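Local coordinates for protein 5,10-methylenetetrahydromethanopterin reductase (Methanopyrus kandleri, PDB 1EZW) that catalyses the reversible, coenzyme F420-dependent reduction of methylenetetrahydromethanopterin to methyltetrahydromethanopterin in methanogenesis from carbon dioxide, at residues L22-E27 with V54-I59. Residues are numbered along the deposited sequence; the frame is centred on the assembly and turned at random. Where two conformers were deposited one is given.
Sequences LIKVAE and VITSKI. With MG (magnesium ion), chain B.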
loop_
_atom_site.group_PDB
_atom_site.type_symbol
_atom_site.label_atom_id
_atom_site.label_comp_id
_atom_site.label_asym_id
_atom_site.label_seq_id
_atom_site.Cartn_x
_atom_site.Cartn_y
_atom_site.Cartn_z
ATOM N N LEU A 22 -9.684 -2.698 -10.089
ATOM C CA LEU A 22 -10.346 -3.700 -10.947
ATOM C C LEU A 22 -9.668 -5.047 -10.821
ATOM O O LEU A 22 -10.328 -6.108 -10.830
ATOM C CB LEU A 22 -10.399 -3.246 -12.409
ATOM C CG LEU A 22 -11.365 -2.060 -12.613
ATOM C CD1 LEU A 22 -11.219 -1.611 -14.077
ATOM C CD2 LEU A 22 -12.839 -2.421 -12.282
ATOM N N ILE A 23 -8.359 -5.020 -10.617
ATOM C CA ILE A 23 -7.663 -6.303 -10.426
ATOM C C ILE A 23 -8.095 -6.944 -9.099
ATOM O O ILE A 23 -8.280 -8.171 -9.029
ATOM C CB ILE A 23 -6.143 -6.103 -10.488
ATOM C CG1 ILE A 23 -5.756 -5.724 -11.929
ATOM C CG2 ILE A 23 -5.412 -7.415 -10.102
ATOM C CD1 ILE A 23 -4.246 -5.387 -12.140
ATOM N N LYS A 24 -8.273 -6.132 -8.044
ATOM C CA LYS A 24 -8.783 -6.694 -6.788
ATOM C C LYS A 24 -10.208 -7.269 -7.009
ATOM O O LYS A 24 -10.498 -8.354 -6.509
ATOM C CB LYS A 24 -8.781 -5.606 -5.685
ATOM C CG LYS A 24 -9.459 -6.007 -4.354
ATOM C CD LYS A 24 -8.740 -7.196 -3.730
ATOM C CE LYS A 24 -9.013 -7.320 -2.201
ATOM N NZ LYS A 24 -10.368 -7.717 -1.872
ATOM N N VAL A 25 -11.075 -6.570 -7.742
ATOM C CA VAL A 25 -12.423 -7.095 -8.020
ATOM C C VAL A 25 -12.310 -8.420 -8.758
ATOM O O VAL A 25 -12.971 -9.402 -8.371
ATOM C CB VAL A 25 -13.301 -6.103 -8.771
ATOM C CG1 VAL A 25 -14.708 -6.729 -9.052
ATOM C CG2 VAL A 25 -13.480 -4.835 -7.877
ATOM N N ALA A 26 -11.421 -8.484 -9.734
ATOM C CA ALA A 26 -11.210 -9.777 -10.444
ATOM C C ALA A 26 -10.753 -10.880 -9.485
ATOM O O ALA A 26 -11.276 -12.028 -9.507
ATOM C CB ALA A 26 -10.192 -9.608 -11.589
ATOM N N GLU A 27 -9.773 -10.594 -8.624
ATOM C CA GLU A 27 -9.326 -11.592 -7.655
ATOM C C GLU A 27 -10.505 -12.050 -6.783
ATOM O O GLU A 27 -10.678 -13.246 -6.530
ATOM C CB GLU A 27 -8.269 -11.007 -6.717
ATOM C CG GLU A 27 -7.821 -11.966 -5.627
ATOM C CD GLU A 27 -6.714 -11.340 -4.784
ATOM O OE1 GLU A 27 -6.955 -11.003 -3.604
ATOM O OE2 GLU A 27 -5.624 -11.166 -5.357
ATOM N N VAL A 54 0.173 -4.545 -4.058
ATOM C CA VAL A 54 -0.089 -4.043 -2.710
ATOM C C VAL A 54 -1.576 -4.186 -2.300
ATOM O O VAL A 54 -1.894 -4.438 -1.117
ATOM C CB VAL A 54 0.381 -2.547 -2.704
ATOM C CG1 VAL A 54 -0.217 -1.744 -1.598
ATOM C CG2 VAL A 54 1.920 -2.556 -2.615
ATOM N N ILE A 55 -2.448 -4.072 -3.301
ATOM C CA ILE A 55 -3.901 -4.108 -3.140
ATOM C C ILE A 55 -4.565 -5.465 -3.346
ATOM O O ILE A 55 -5.780 -5.589 -3.307
ATOM C CB ILE A 55 -4.518 -3.093 -4.145
ATOM C CG1 ILE A 55 -3.955 -1.698 -3.861
ATOM C CG2 ILE A 55 -6.013 -3.091 -4.058
ATOM C CD1 ILE A 55 -4.243 -1.198 -2.492
ATOM N N THR A 56 -3.754 -6.493 -3.569
ATOM C CA THR A 56 -4.273 -7.841 -3.829
ATOM C C THR A 56 -3.437 -8.838 -3.065
ATOM O O THR A 56 -2.387 -8.468 -2.568
ATOM C CB THR A 56 -4.210 -8.226 -5.338
ATOM O OG1 THR A 56 -2.856 -8.115 -5.810
ATOM C CG2 THR A 56 -5.082 -7.305 -6.193
ATOM N N SER A 57 -3.888 -10.082 -2.987
ATOM C CA SER A 57 -3.150 -11.130 -2.275
ATOM C C SER A 57 -3.037 -12.500 -2.896
ATOM O O SER A 57 -2.277 -13.340 -2.409
ATOM C CB SER A 57 -3.723 -11.301 -0.866
ATOM O OG SER A 57 -3.312 -10.145 -0.113
ATOM N N LYS A 58 -3.836 -12.772 -3.914
ATOM C CA LYS A 58 -3.866 -14.126 -4.502
ATOM C C LYS A 58 -3.673 -14.178 -6.003
ATOM O O LYS A 58 -3.076 -15.131 -6.551
ATOM C CB LYS A 58 -5.254 -14.762 -4.220
ATOM C CG LYS A 58 -5.744 -14.774 -2.772
ATOM C CD LYS A 58 -7.221 -15.341 -2.748
ATOM C CE LYS A 58 -7.814 -15.452 -1.331
ATOM N NZ LYS A 58 -9.248 -15.910 -1.243
ATOM N N ILE A 59 -4.199 -13.178 -6.702
ATOM C CA ILE A 59 -4.128 -13.235 -8.154
ATOM C C ILE A 59 -2.682 -13.122 -8.659
ATOM O O ILE A 59 -1.873 -12.386 -8.084
ATOM C CB ILE A 59 -5.040 -12.135 -8.761
ATOM C CG1 ILE A 59 -5.297 -12.404 -10.235
ATOM C CG2 ILE A 59 -4.418 -10.759 -8.547
ATOM C CD1 ILE A 59 -6.452 -11.488 -10.773
HETATM MG MG MG B . -1.193 -8.502 -0.639
HETATM O O HOH W 1 -2.562 -6.618 -0.043
HETATM O O HOH W 2 0.652 -6.999 -0.980
#
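Helix 16-28 runs past the loop between helix 45-54 and strand 60-63, with Lys24 opposite Thr56 and Glu27 opposite Ile59, each pair 5.5 Å apart between CA atoms. Glu27, fully extended with CG anti to the backbone N (chi1 176°), carries its carboxylate into the bend of the loop, where OE2 accepts three backbone N-H groups. Ser57 N meets the syn lone pair of OE2 at 3.1 Å and bonds weakly to OE1. Lys58 N and Ile59 N, both 2.8 Å from OE2, approach from above the carboxylate plane, Ile59 N almost straight (172°). With an alanine here, the N-H groups of Ser57, Lys58 and Ile59 would probably lose their shared acceptor, leaving the loop less firmly tied to the helix. Ile59 CG2 lies 3.8 Å from Ile23 CG2, the side chains crossing near a right angle, while Thr56 CG2 rests on Lys24 CA. Lys24 NZ leads away to a salt bridge with Asp28 and a hydrogen bond to Trp85 O of the second subunit. Thr56 O binds magnesium at 2.3 Å, Ser57 OG lies at a longer 2.7 Å, and Thr56 O of the second subunit shares the ion. A carboxylate thus holds an alpha-to-beta loop of the TIM barrel beside an intersubunit metal site.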